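Local coordinates for protein adenylate cyclase (Hippeastrum hybrid cultivar, PDB 6YP4) that acts chiefly as a triphosphatase despite its cyclase name, holding a GTP analogue and magnesium among the curled strands of a CYTH domain, at residues F55-K61 and P88-Q92; V63-K67 and S108-V114; F133-A138 and E149-Y155; Y155-S160 and V198-L204. All blocks are in the same frame, centred on the assembly; numbering follows the deposited sequence. Where two conformers were deposited one is given.

How the contacts relate
All four contacts reach one curled antiparallel sheet. Contacts 2 and 3 lie on opposite sides of the chain's centre, their own centres about 23 Å apart, and both touch the bound GTP analogue: K67 of contact 2 and R137 of contact 3 bind two different oxygens of its middle phosphorus. Contact 1 adjoins contact 2 along neighbouring strands, with Y56 CE1 lying 3.7 Å from V63 CG2. Contact 4 shares Y155 with contact 3, and their centres are about 12 Å apart; E154 OE1 and T159 OG1, 2.8 Å apart, probably form a hydrogen bond between them. Contacts 1 and 4 are about 23 Å apart between centres.

Contact 1 (F55-K61 and P88-Q92); sequences FYDANAK and PQIGQ
The amide of Q92 does two jobs at once: it lies over one face of the F55 ring and donates a hydrogen bond to N59. Amide and ring are only 20° from parallel, and Q92 NE2 sits toward the rim, 3.6 Å from F55 CE1. The same nitrogen reaches N59 OD1 at 3.0 Å, with an almost straight N-H...O angle of 173°. The acceptor lies exactly in the plane of the Q92 amide, but the donor comes to N59 from well above its carbonyl plane. Q92 gets there by bending at chi2 (-71°), which turns the amide back over the ring.

The start of helix 88-96 also meets N59. P88 CB packs 3.8 Å from N59 ND2, and a water joins that nitrogen, whose hydrogen it accepts, to Q89 OE1, to which it donates. At the edge of the F55 ring, CZ comes to 3.6 Å from the carbonyl carbon of G91; a CB on this glycine would sit tight against the ring.

The loop is closed by its own backbone, Y56 N bonding to K61 O and A60 N to Y56 O, so N59 is presented from the turn that joins strands 49-56 and 61-73. Helix 88-96 follows strand 76-86, the next one in the sheet. The chemistry implies a join of mixed character: a buried aromatic ring backs a directed amide pair, while a water links the N59 and Q89 amides, so that the amides of both N59 and Q92 should be limited in how they can turn.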
# COMPACT_ATOMS: atom_id res chain seq x y z
N PHE A 55 5.74 13.20 -5.47
CA PHE A 55 4.48 13.88 -5.20
C PHE A 55 3.34 13.11 -5.85
O PHE A 55 3.45 12.71 -7.02
CB PHE A 55 4.53 15.32 -5.75
CG PHE A 55 5.60 16.16 -5.12
CD1 PHE A 55 5.43 16.71 -3.87
CD2 PHE A 55 6.78 16.41 -5.79
CE1 PHE A 55 6.42 17.49 -3.28
CE2 PHE A 55 7.78 17.18 -5.22
CZ PHE A 55 7.60 17.73 -3.97
N TYR A 56 2.26 12.88 -5.10
CA TYR A 56 1.07 12.20 -5.60
C TYR A 56 -0.01 13.23 -5.94
O TYR A 56 -0.29 14.13 -5.14
CB TYR A 56 0.51 11.18 -4.58
CG TYR A 56 1.34 9.90 -4.42
CD1 TYR A 56 2.49 9.89 -3.66
CD2 TYR A 56 0.96 8.71 -5.04
CE1 TYR A 56 3.25 8.74 -3.50
CE2 TYR A 56 1.71 7.54 -4.87
CZ TYR A 56 2.85 7.57 -4.10
OH TYR A 56 3.61 6.42 -3.94
N ASP A 57 -0.60 13.08 -7.13
CA ASP A 57 -1.75 13.88 -7.62
C ASP A 57 -1.43 15.36 -7.44
O ASP A 57 -0.35 15.81 -7.86
CB ASP A 57 -3.02 13.41 -6.93
CG ASP A 57 -3.32 11.97 -7.18
OD1 ASP A 57 -2.90 11.46 -8.24
OD2 ASP A 57 -3.99 11.34 -6.34
N ALA A 58 -2.30 16.14 -6.83
CA ALA A 58 -2.12 17.58 -6.74
C ALA A 58 -1.54 17.92 -5.36
O ALA A 58 -2.18 18.53 -4.51
CB ALA A 58 -3.43 18.30 -7.00
N ASN A 59 -0.28 17.53 -5.18
CA ASN A 59 0.43 17.75 -3.91
C ASN A 59 -0.35 17.16 -2.74
O ASN A 59 -0.37 17.73 -1.65
CB ASN A 59 0.69 19.23 -3.69
CG ASN A 59 2.05 19.49 -3.12
OD1 ASN A 59 3.01 18.83 -3.48
ND2 ASN A 59 2.14 20.47 -2.22
N ALA A 60 -1.00 16.02 -2.97
CA ALA A 60 -1.86 15.40 -1.97
C ALA A 60 -1.06 14.59 -0.95
O ALA A 60 -1.42 14.55 0.24
CB ALA A 60 -2.87 14.50 -2.67
N LYS A 61 0.01 13.93 -1.40
CA LYS A 61 0.84 13.04 -0.59
C LYS A 61 2.28 13.14 -1.10
O LYS A 61 2.50 13.42 -2.28
CB LYS A 61 0.29 11.60 -0.68
CG LYS A 61 1.27 10.50 -0.35
CD LYS A 61 0.55 9.18 -0.08
CE LYS A 61 0.22 8.42 -1.34
NZ LYS A 61 -0.55 7.17 -0.99
N PRO A 88 3.95 17.34 2.29
CA PRO A 88 4.22 17.80 0.90
C PRO A 88 4.71 19.22 0.85
O PRO A 88 5.48 19.56 -0.06
CB PRO A 88 2.86 17.67 0.20
CG PRO A 88 2.09 16.65 1.06
CD PRO A 88 2.56 16.90 2.47
N GLN A 89 4.32 20.06 1.81
CA GLN A 89 4.81 21.43 1.80
C GLN A 89 6.32 21.45 1.95
O GLN A 89 6.99 22.26 1.29
CB GLN A 89 4.14 22.26 2.89
CG GLN A 89 2.63 22.49 2.68
CD GLN A 89 2.29 22.83 1.22
OE1 GLN A 89 1.36 22.26 0.64
NE2 GLN A 89 3.02 23.78 0.64
N ILE A 90 6.87 20.57 2.79
CA ILE A 90 8.32 20.52 2.97
C ILE A 90 8.98 19.97 1.72
O ILE A 90 10.00 20.50 1.26
CB ILE A 90 8.69 19.69 4.22
CG1 ILE A 90 8.16 20.34 5.49
CG2 ILE A 90 10.22 19.52 4.32
CD1 ILE A 90 8.28 19.43 6.72
N GLY A 91 8.43 18.88 1.16
CA GLY A 91 8.93 18.38 -0.12
C GLY A 91 9.03 19.46 -1.18
O GLY A 91 10.01 19.52 -1.93
N GLN A 92 8.03 20.34 -1.25
CA GLN A 92 8.07 21.44 -2.22
C GLN A 92 9.12 22.48 -1.85
O GLN A 92 9.77 23.04 -2.75
CB GLN A 92 6.69 22.09 -2.35
CG GLN A 92 5.61 21.22 -3.04
CD GLN A 92 5.85 21.05 -4.53
OE1 GLN A 92 6.72 21.69 -5.10
NE2 GLN A 92 5.04 20.21 -5.17
O HOH W 1 -0.09 22.57 -2.05

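Contact 2 (V63-K67 and S108-V114); sequences VLSLK and SRIWRRV. With GCP (phosphomethylphosphonic acid guanylate ester), chain B.
L64 and L66 meet I110 from the strand, each using a different part of it. The L64 side chain slides past that of I110, taken in one of its two deposited conformers, in the opposite direction, CD2 lying 3.7 Å from I110 CB and 3.5 Å from S108 OG. Further along, I110 CG2 rests 3.8 Å from L66 CB, and L66 CD2 reaches on to V114 CG2 at 4.0 Å and to the aliphatic CD of R113 at 3.9 Å. Both leucines set CG opposite the backbone N (chi1 172° in L64), which swings their methyls onto the helix. If L64 were an alanine, the loss of its branch would probably open a gap beside I110 and deprive the S108 hydroxyl of its apolar cover.

In the next shell, S108 is the N-cap of the helix: its OG accepts from W111 N at 3.2 Å and more weakly from I110 N, fixing the first turn under L64. R113 carries its charge on past L66 to a salt bridge with D82.

Residues between and beyond the leucines face the other way. K67 NZ donates to O1B of the GTP analogue at 3.0 Å, and the S65 side chain is near that of E83, a magnesium-binding residue. Strand 61-73 runs between strands 49-56 and 76-86, and helix 109-118 lies against its outer side, the two segment axes 8.4 Å apart and 28° from parallel.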
# COMPACT_ATOMS: atom_id res chain seq x y z
N VAL A 63 6.37 11.39 -0.58
CA VAL A 63 7.18 10.29 -0.05
C VAL A 63 8.65 10.56 -0.35
O VAL A 63 9.03 10.79 -1.51
CB VAL A 63 6.75 8.93 -0.63
CG1 VAL A 63 7.64 7.81 -0.04
CG2 VAL A 63 5.26 8.64 -0.34
N LEU A 64 9.50 10.49 0.68
CA LEU A 64 10.94 10.63 0.55
C LEU A 64 11.60 9.26 0.60
O LEU A 64 11.21 8.42 1.42
CB LEU A 64 11.51 11.52 1.66
CG LEU A 64 13.01 11.69 1.86
CD1 LEU A 64 13.58 12.57 0.74
CD2 LEU A 64 13.28 12.33 3.21
N SER A 65 12.58 9.01 -0.27
CA SER A 65 13.20 7.69 -0.28
C SER A 65 14.68 7.75 -0.65
O SER A 65 15.09 8.54 -1.50
CB SER A 65 12.49 6.73 -1.24
OG SER A 65 12.51 7.20 -2.57
N LEU A 66 15.46 6.87 -0.02
CA LEU A 66 16.83 6.62 -0.43
C LEU A 66 16.91 5.17 -0.89
O LEU A 66 16.53 4.26 -0.15
CB LEU A 66 17.81 6.89 0.72
CG LEU A 66 19.29 6.59 0.43
CD1 LEU A 66 19.82 7.54 -0.65
CD2 LEU A 66 20.09 6.75 1.70
N LYS A 67 17.35 4.95 -2.12
CA LYS A 67 17.49 3.61 -2.67
C LYS A 67 18.93 3.37 -3.09
O LYS A 67 19.52 4.21 -3.78
CB LYS A 67 16.57 3.40 -3.87
CG LYS A 67 15.12 3.20 -3.53
CD LYS A 67 14.29 3.43 -4.76
CE LYS A 67 13.02 2.60 -4.75
NZ LYS A 67 12.95 1.81 -6.00
N SER A 108 14.58 13.93 9.56
CA SER A 108 14.23 12.73 8.82
C SER A 108 15.25 11.62 9.05
O SER A 108 16.47 11.84 8.96
CB SER A 108 14.13 13.03 7.33
OG SER A 108 14.12 11.82 6.59
N ARG A 109 14.74 10.43 9.34
CA ARG A 109 15.56 9.22 9.31
C ARG A 109 16.30 9.08 7.98
O ARG A 109 17.46 8.66 7.94
CB ARG A 109 14.67 8.01 9.56
CG ARG A 109 15.33 6.67 9.39
CD ARG A 109 14.32 5.55 9.64
NE ARG A 109 13.61 5.15 8.42
CZ ARG A 109 12.30 5.30 8.23
NH1 ARG A 109 11.75 4.89 7.09
NH2 ARG A 109 11.53 5.83 9.16
N ILE A 110 15.64 9.45 6.88
CA ILE A 110 16.21 9.27 5.55
C ILE A 110 17.35 10.24 5.32
O ILE A 110 18.44 9.87 4.86
CB ILE A 110 15.13 9.43 4.46
CG1 ILE A 110 13.82 8.76 4.87
CG2 ILE A 110 15.64 8.86 3.13
CD1 ILE A 110 13.91 7.27 5.00
N TRP A 111 17.12 11.52 5.62
CA TRP A 111 18.22 12.48 5.53
C TRP A 111 19.36 12.07 6.46
O TRP A 111 20.54 12.17 6.09
CB TRP A 111 17.73 13.89 5.86
CG TRP A 111 18.84 14.87 5.85
CD1 TRP A 111 19.34 15.58 6.92
CD2 TRP A 111 19.61 15.26 4.72
NE1 TRP A 111 20.38 16.38 6.50
CE2 TRP A 111 20.56 16.20 5.15
CE3 TRP A 111 19.59 14.90 3.37
CZ2 TRP A 111 21.49 16.79 4.28
CZ3 TRP A 111 20.50 15.49 2.50
CH2 TRP A 111 21.44 16.43 2.96
N ARG A 112 19.04 11.59 7.66
CA ARG A 112 20.08 11.12 8.57
C ARG A 112 20.91 10.02 7.91
O ARG A 112 22.14 9.99 8.05
CB ARG A 112 19.47 10.64 9.89
CG ARG A 112 20.40 10.61 11.10
CD ARG A 112 21.34 11.82 11.15
NE ARG A 112 20.62 13.08 11.09
CZ ARG A 112 21.20 14.25 10.80
NH1 ARG A 112 20.48 15.37 10.76
NH2 ARG A 112 22.50 14.30 10.53
N ARG A 113 20.26 9.13 7.15
CA ARG A 113 21.00 8.03 6.52
C ARG A 113 21.87 8.54 5.38
O ARG A 113 22.99 8.04 5.18
CB ARG A 113 20.03 6.96 6.01
CG ARG A 113 20.72 5.69 5.53
CD ARG A 113 19.74 4.64 5.02
NE ARG A 113 18.78 4.21 6.04
CZ ARG A 113 18.71 2.98 6.53
NH1 ARG A 113 19.54 2.04 6.10
NH2 ARG A 113 17.80 2.68 7.45
N VAL A 114 21.39 9.53 4.62
CA VAL A 114 22.21 10.15 3.58
C VAL A 114 23.52 10.64 4.19
O VAL A 114 24.61 10.38 3.67
CB VAL A 114 21.44 11.30 2.90
CG1 VAL A 114 22.38 12.16 2.09
CG2 VAL A 114 20.32 10.76 2.01
PG GCP B . 9.81 1.17 -9.38
O1G GCP B . 9.92 0.05 -10.37
O2G GCP B . 9.01 2.31 -9.96
O3G GCP B . 11.20 1.64 -9.00
C3B GCP B . 8.95 0.53 -7.90
PB GCP B . 8.89 1.88 -6.63
O1B GCP B . 10.16 2.68 -6.58
O2B GCP B . 7.68 2.76 -6.85
O3A GCP B . 8.71 1.10 -5.19
PA GCP B . 8.29 1.96 -3.86
O1A GCP B . 9.15 1.45 -2.72
O2A GCP B . 8.60 3.42 -4.13
O5' GCP B . 6.63 1.79 -3.56
C5' GCP B . 5.92 0.79 -4.27
C4' GCP B . 6.38 -0.67 -3.85
O4' GCP B . 6.52 -0.88 -2.31
C3' GCP B . 5.49 -1.51 -4.22
O3' GCP B . 6.13 -2.68 -4.80
C2' GCP B . 4.56 -1.87 -2.88
O2' GCP B . 4.19 -3.30 -2.81
C1' GCP B . 5.17 -1.48 -1.82
N9 GCP B . 4.34 -0.43 -1.11
C8 GCP B . 4.57 0.87 -1.31
N7 GCP B . 3.70 1.59 -0.57
C5 GCP B . 2.93 0.72 0.10
C6 GCP B . 1.89 0.90 1.01
O6 GCP B . 1.54 2.00 1.31
N1 GCP B . 1.27 -0.16 1.54
C2 GCP B . 1.67 -1.41 1.20
N2 GCP B . 0.92 -2.49 1.85
N3 GCP B . 2.69 -1.60 0.32
C4 GCP B . 3.32 -0.53 -0.23

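Contact 3 (F133-A138 and E149-Y155); sequences FRNVRA and ELDETEY. With GCP (phosphomethylphosphonic acid guanylate ester), chain B.
R137 grips D151 side-on: NE binds OD1 at 2.7 Å on the syn lone pair, and NH2 binds OD2 at 3.0 Å, the guanidinium and carboxylate being nearly coplanar. The remaining edge of R137 faces the ligand, NH1 donating to O2B of the GTP analogue at 3.0 Å and NH2 to the same oxygen. E149 OE2, in one of its two deposited conformers, sits over the guanidinium face and adds charge attraction alone. A leucine in place of R137 would probably cost D151 its two-nitrogen grip and the phosphate oxygen two donors, leaving K195 to meet the carboxylate charge.

In a second shell, N135 ND2 comes down on D151 OD1 from above the carboxylate plane at 3.1 Å, its N-H...O angle 173°, and T153 OG1 donates to N135 OD1 at a very short 2.5 Å. K195 also salt-bridges D151 OD2.

These are the arms of a beta hairpin, 127-141 and 147-155, in the curled sheet of the CYTH fold, the triphosphate tunnel. R134-E154, V136-E152 and A138-L150 are its hydrogen-bonded pairs, the R134 N bond being weak; N135-T153 and R137-D151 are non-hydrogen-bonded, and their side chains share the face that carries the ligand.

Packing takes the far end, where F133 (chi1 56°) turns its ring beside that of Y155, the centroids 4.9 Å apart and the planes at 49°.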
# COMPACT_ATOMS: atom_id res chain seq x y z
N PHE A 133 10.45 13.03 -13.56
CA PHE A 133 9.52 12.54 -14.57
C PHE A 133 8.20 12.18 -13.90
O PHE A 133 8.10 12.11 -12.67
CB PHE A 133 10.10 11.33 -15.34
CG PHE A 133 10.51 10.18 -14.46
CD1 PHE A 133 9.61 9.16 -14.15
CD2 PHE A 133 11.80 10.11 -13.94
CE1 PHE A 133 9.98 8.09 -13.32
CE2 PHE A 133 12.18 9.04 -13.11
CZ PHE A 133 11.26 8.03 -12.81
N ARG A 134 7.20 11.92 -14.74
CA ARG A 134 5.82 11.68 -14.35
C ARG A 134 5.48 10.19 -14.55
O ARG A 134 6.06 9.52 -15.40
CB ARG A 134 4.89 12.58 -15.20
CG ARG A 134 3.38 12.34 -15.15
CD ARG A 134 2.67 13.12 -16.28
NE ARG A 134 1.22 13.29 -16.08
CZ ARG A 134 0.28 12.53 -16.62
NH1 ARG A 134 -1.01 12.77 -16.37
NH2 ARG A 134 0.61 11.53 -17.42
N ASN A 135 4.56 9.68 -13.74
CA ASN A 135 4.16 8.28 -13.89
C ASN A 135 2.72 8.10 -13.42
O ASN A 135 2.35 8.62 -12.37
CB ASN A 135 5.11 7.35 -13.11
CG ASN A 135 4.75 5.87 -13.25
OD1 ASN A 135 5.00 5.24 -14.29
ND2 ASN A 135 4.22 5.27 -12.17
N VAL A 136 1.93 7.41 -14.23
CA VAL A 136 0.57 7.01 -13.88
C VAL A 136 0.62 5.55 -13.43
O VAL A 136 1.05 4.68 -14.19
CB VAL A 136 -0.40 7.19 -15.05
CG1 VAL A 136 -1.82 6.74 -14.62
CG2 VAL A 136 -0.43 8.63 -15.48
N ARG A 137 0.17 5.28 -12.21
CA ARG A 137 0.25 3.94 -11.63
C ARG A 137 -1.14 3.46 -11.28
O ARG A 137 -1.83 4.10 -10.47
CB ARG A 137 1.16 3.92 -10.40
CG ARG A 137 1.03 2.65 -9.55
CD ARG A 137 2.21 2.52 -8.60
NE ARG A 137 3.49 2.44 -9.31
CZ ARG A 137 4.68 2.53 -8.71
NH1 ARG A 137 4.76 2.71 -7.40
NH2 ARG A 137 5.80 2.44 -9.41
N ALA A 138 -1.54 2.33 -11.87
CA ALA A 138 -2.78 1.64 -11.58
C ALA A 138 -2.45 0.42 -10.74
O ALA A 138 -1.56 -0.36 -11.10
CB ALA A 138 -3.48 1.24 -12.89
N GLU A 149 1.29 -3.55 -9.93
CA GLU A 149 1.38 -2.13 -10.25
C GLU A 149 1.70 -1.99 -11.73
O GLU A 149 2.76 -2.44 -12.17
CB GLU A 149 2.45 -1.43 -9.42
CG GLU A 149 2.06 -1.18 -7.97
CD GLU A 149 3.25 -1.29 -7.05
OE1 GLU A 149 3.73 -2.42 -6.86
OE2 GLU A 149 3.71 -0.25 -6.54
N LEU A 150 0.77 -1.40 -12.49
CA LEU A 150 0.90 -1.21 -13.93
C LEU A 150 1.20 0.26 -14.17
O LEU A 150 0.38 1.13 -13.84
CB LEU A 150 -0.38 -1.64 -14.63
CG LEU A 150 -0.45 -1.61 -16.15
CD1 LEU A 150 0.47 -2.67 -16.75
CD2 LEU A 150 -1.88 -1.81 -16.64
N ASP A 151 2.38 0.55 -14.73
CA ASP A 151 2.89 1.91 -14.80
C ASP A 151 2.90 2.42 -16.23
O ASP A 151 3.19 1.67 -17.17
CB ASP A 151 4.32 1.98 -14.24
CG ASP A 151 4.38 1.88 -12.72
OD1 ASP A 151 3.42 2.32 -12.02
OD2 ASP A 151 5.42 1.40 -12.23
N GLU A 152 2.59 3.69 -16.39
CA GLU A 152 2.74 4.41 -17.65
C GLU A 152 3.66 5.58 -17.34
O GLU A 152 3.24 6.55 -16.70
CB GLU A 152 1.39 4.86 -18.21
CG GLU A 152 1.48 5.61 -19.53
CD GLU A 152 0.11 5.96 -20.09
OE1 GLU A 152 -0.91 5.52 -19.52
OE2 GLU A 152 0.05 6.69 -21.11
N THR A 153 4.91 5.49 -17.82
CA THR A 153 5.99 6.36 -17.37
C THR A 153 6.36 7.31 -18.49
O THR A 153 6.85 6.89 -19.54
CB THR A 153 7.20 5.53 -16.94
OG1 THR A 153 6.80 4.59 -15.94
CG2 THR A 153 8.26 6.43 -16.38
N GLU A 154 6.12 8.60 -18.27
CA GLU A 154 6.37 9.63 -19.26
C GLU A 154 7.66 10.32 -18.88
O GLU A 154 7.71 11.09 -17.92
CB GLU A 154 5.21 10.62 -19.35
CG GLU A 154 3.83 9.98 -19.33
CD GLU A 154 3.25 9.76 -20.72
OE1 GLU A 154 3.99 9.93 -21.72
OE2 GLU A 154 2.05 9.40 -20.82
N TYR A 155 8.73 9.98 -19.59
CA TYR A 155 9.97 10.72 -19.48
C TYR A 155 9.92 11.88 -20.46
O TYR A 155 9.02 11.96 -21.30
CB TYR A 155 11.17 9.82 -19.78
CG TYR A 155 11.28 8.56 -18.97
CD1 TYR A 155 11.82 8.58 -17.67
CD2 TYR A 155 10.87 7.34 -19.49
CE1 TYR A 155 11.93 7.42 -16.92
CE2 TYR A 155 10.96 6.17 -18.74
CZ TYR A 155 11.50 6.22 -17.46
OH TYR A 155 11.59 5.04 -16.71
PG GCP B . 9.81 1.17 -9.38
O1G GCP B . 9.92 0.05 -10.37
O2G GCP B . 9.01 2.31 -9.96
O3G GCP B . 11.20 1.64 -9.00
C3B GCP B . 8.95 0.53 -7.90
PB GCP B . 8.89 1.88 -6.63
O1B GCP B . 10.16 2.68 -6.58
O2B GCP B . 7.68 2.76 -6.85
O3A GCP B . 8.71 1.10 -5.19
PA GCP B . 8.29 1.96 -3.86
O1A GCP B . 9.15 1.45 -2.72
O2A GCP B . 8.60 3.42 -4.13
O5' GCP B . 6.63 1.79 -3.56
C5' GCP B . 5.92 0.79 -4.27
C4' GCP B . 6.38 -0.67 -3.85
O4' GCP B . 6.52 -0.88 -2.31
C3' GCP B . 5.49 -1.51 -4.22
O3' GCP B . 6.13 -2.68 -4.80
C2' GCP B . 4.56 -1.87 -2.88
O2' GCP B . 4.19 -3.30 -2.81
C1' GCP B . 5.17 -1.48 -1.82
N9 GCP B . 4.34 -0.43 -1.11
C8 GCP B . 4.57 0.87 -1.31
N7 GCP B . 3.70 1.59 -0.57
C5 GCP B . 2.93 0.72 0.10
C6 GCP B . 1.89 0.90 1.01
O6 GCP B . 1.54 2.00 1.31
N1 GCP B . 1.27 -0.16 1.54
C2 GCP B . 1.67 -1.41 1.20
N2 GCP B . 0.92 -2.49 1.85
N3 GCP B . 2.69 -1.60 0.32
C4 GCP B . 3.32 -0.53 -0.23

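Contact 4 (Y155-S160 and V198-L204); sequences YGFGTS and VFRSGKL
Y155 and F157 face residues 198-204 from a tight type I turn, across whose base Y155 N bonds to G158 O, while the opposing chain leaves its helix at G202, whose phi is positive, and runs on as K203 and L204. The F157 ring is sandwiched. The carbonyl carbon of G202 lies over the centre of one face, 3.4 Å above the plane, with K203 N nearer the rim, and Y155 CB covers the opposite face. A chi1 of 42°, which places CG between the backbone N and the carbonyl carbon, tips the ring onto this peptide, and its CZ comes to 3.4 Å from V198 O.

Y155 has V198 over one ring face: CG1 makes a CH-pi contact, 3.9 Å from the ring centroid and 26° off the normal. L204 continues the apolar line. Its CD1 lies 4.0 Å from G158 CA, where a CB would clash with it, and its CD2 approaches S160 CB at 4.1 Å.

V198 O is held by two donors, S201 OG and G202 N, which reach it from the same face of its plane. S201 OG in turn accepts from K203 N, so the exit from the helix is pinned exactly where F157 packs.

No residue here binds the ligand; the side chain of Y155 is about 8 Å from the bound GCP. The arrangement is a helix end with an ST turn, laid against the beta turn that links strands 147-155 and 158-166 of the CYTH sheet.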
# COMPACT_ATOMS: atom_id res chain seq x y z
N TYR A 155 8.73 9.98 -19.59
CA TYR A 155 9.97 10.72 -19.48
C TYR A 155 9.92 11.88 -20.46
O TYR A 155 9.02 11.96 -21.30
CB TYR A 155 11.17 9.82 -19.78
CG TYR A 155 11.28 8.56 -18.97
CD1 TYR A 155 11.82 8.58 -17.67
CD2 TYR A 155 10.87 7.34 -19.49
CE1 TYR A 155 11.93 7.42 -16.92
CE2 TYR A 155 10.96 6.17 -18.74
CZ TYR A 155 11.50 6.22 -17.46
OH TYR A 155 11.59 5.04 -16.71
N GLY A 156 10.88 12.78 -20.36
CA GLY A 156 10.95 13.83 -21.35
C GLY A 156 11.04 13.29 -22.76
O GLY A 156 10.50 13.88 -23.70
N PHE A 157 11.66 12.12 -22.92
CA PHE A 157 12.12 11.63 -24.21
C PHE A 157 11.32 10.44 -24.73
O PHE A 157 11.61 9.97 -25.83
CB PHE A 157 13.60 11.26 -24.11
CG PHE A 157 13.95 10.54 -22.84
CD1 PHE A 157 13.67 9.20 -22.70
CD2 PHE A 157 14.55 11.21 -21.78
CE1 PHE A 157 13.98 8.53 -21.52
CE2 PHE A 157 14.86 10.55 -20.61
CZ PHE A 157 14.58 9.21 -20.48
N GLY A 158 10.33 9.95 -23.99
CA GLY A 158 9.55 8.83 -24.47
C GLY A 158 8.73 8.27 -23.33
O GLY A 158 8.86 8.69 -22.18
N THR A 159 7.89 7.29 -23.66
CA THR A 159 6.99 6.63 -22.72
C THR A 159 7.34 5.15 -22.63
O THR A 159 7.68 4.52 -23.64
CB THR A 159 5.53 6.78 -23.18
OG1 THR A 159 5.27 8.15 -23.44
CG2 THR A 159 4.57 6.28 -22.11
N SER A 160 7.31 4.60 -21.42
CA SER A 160 7.48 3.17 -21.22
C SER A 160 6.34 2.65 -20.36
O SER A 160 5.68 3.41 -19.64
CB SER A 160 8.83 2.84 -20.57
OG SER A 160 8.83 3.16 -19.19
N VAL A 198 16.87 4.68 -16.40
CA VAL A 198 16.39 5.13 -17.70
C VAL A 198 16.34 6.66 -17.74
O VAL A 198 16.74 7.29 -18.74
CB VAL A 198 15.02 4.50 -18.02
CG1 VAL A 198 14.39 5.19 -19.21
CG2 VAL A 198 15.16 3.00 -18.28
N PHE A 199 15.83 7.27 -16.67
CA PHE A 199 15.82 8.73 -16.58
C PHE A 199 17.21 9.30 -16.79
O PHE A 199 17.43 10.11 -17.70
CB PHE A 199 15.27 9.15 -15.21
CG PHE A 199 15.46 10.61 -14.91
CD1 PHE A 199 16.22 11.01 -13.81
CD2 PHE A 199 14.88 11.59 -15.72
CE1 PHE A 199 16.40 12.34 -13.50
CE2 PHE A 199 15.06 12.94 -15.42
CZ PHE A 199 15.82 13.32 -14.32
N ARG A 200 18.19 8.85 -15.99
CA ARG A 200 19.54 9.38 -16.09
C ARG A 200 20.16 9.12 -17.46
O ARG A 200 20.94 9.93 -17.95
CB ARG A 200 20.43 8.80 -14.99
CG ARG A 200 19.95 9.10 -13.56
CD ARG A 200 20.02 10.59 -13.25
NE ARG A 200 21.35 11.01 -12.82
CZ ARG A 200 21.84 12.24 -12.99
NH1 ARG A 200 21.12 13.17 -13.60
NH2 ARG A 200 23.07 12.52 -12.57
N SER A 201 19.82 7.98 -18.08
CA SER A 201 20.39 7.66 -19.38
C SER A 201 19.89 8.59 -20.48
O SER A 201 20.56 8.77 -21.50
CB SER A 201 20.07 6.21 -19.75
OG SER A 201 18.82 6.13 -20.41
N GLY A 202 18.71 9.18 -20.30
CA GLY A 202 18.19 10.11 -21.28
C GLY A 202 17.62 9.48 -22.53
O GLY A 202 17.33 10.22 -23.48
N LYS A 203 17.46 8.17 -22.58
CA LYS A 203 16.82 7.53 -23.72
C LYS A 203 16.25 6.20 -23.28
O LYS A 203 16.62 5.65 -22.24
CB LYS A 203 17.80 7.35 -24.90
CG LYS A 203 18.95 6.43 -24.58
CD LYS A 203 19.70 6.02 -25.84
CE LYS A 203 20.55 4.79 -25.58
NZ LYS A 203 19.82 3.53 -25.95
N LEU A 204 15.34 5.68 -24.10
CA LEU A 204 14.65 4.43 -23.79
C LEU A 204 15.53 3.24 -24.16
O LEU A 204 16.06 3.17 -25.27
CB LEU A 204 13.33 4.34 -24.54
CG LEU A 204 12.19 5.26 -24.12
CD1 LEU A 204 11.08 5.20 -25.14
CD2 LEU A 204 11.66 4.86 -22.75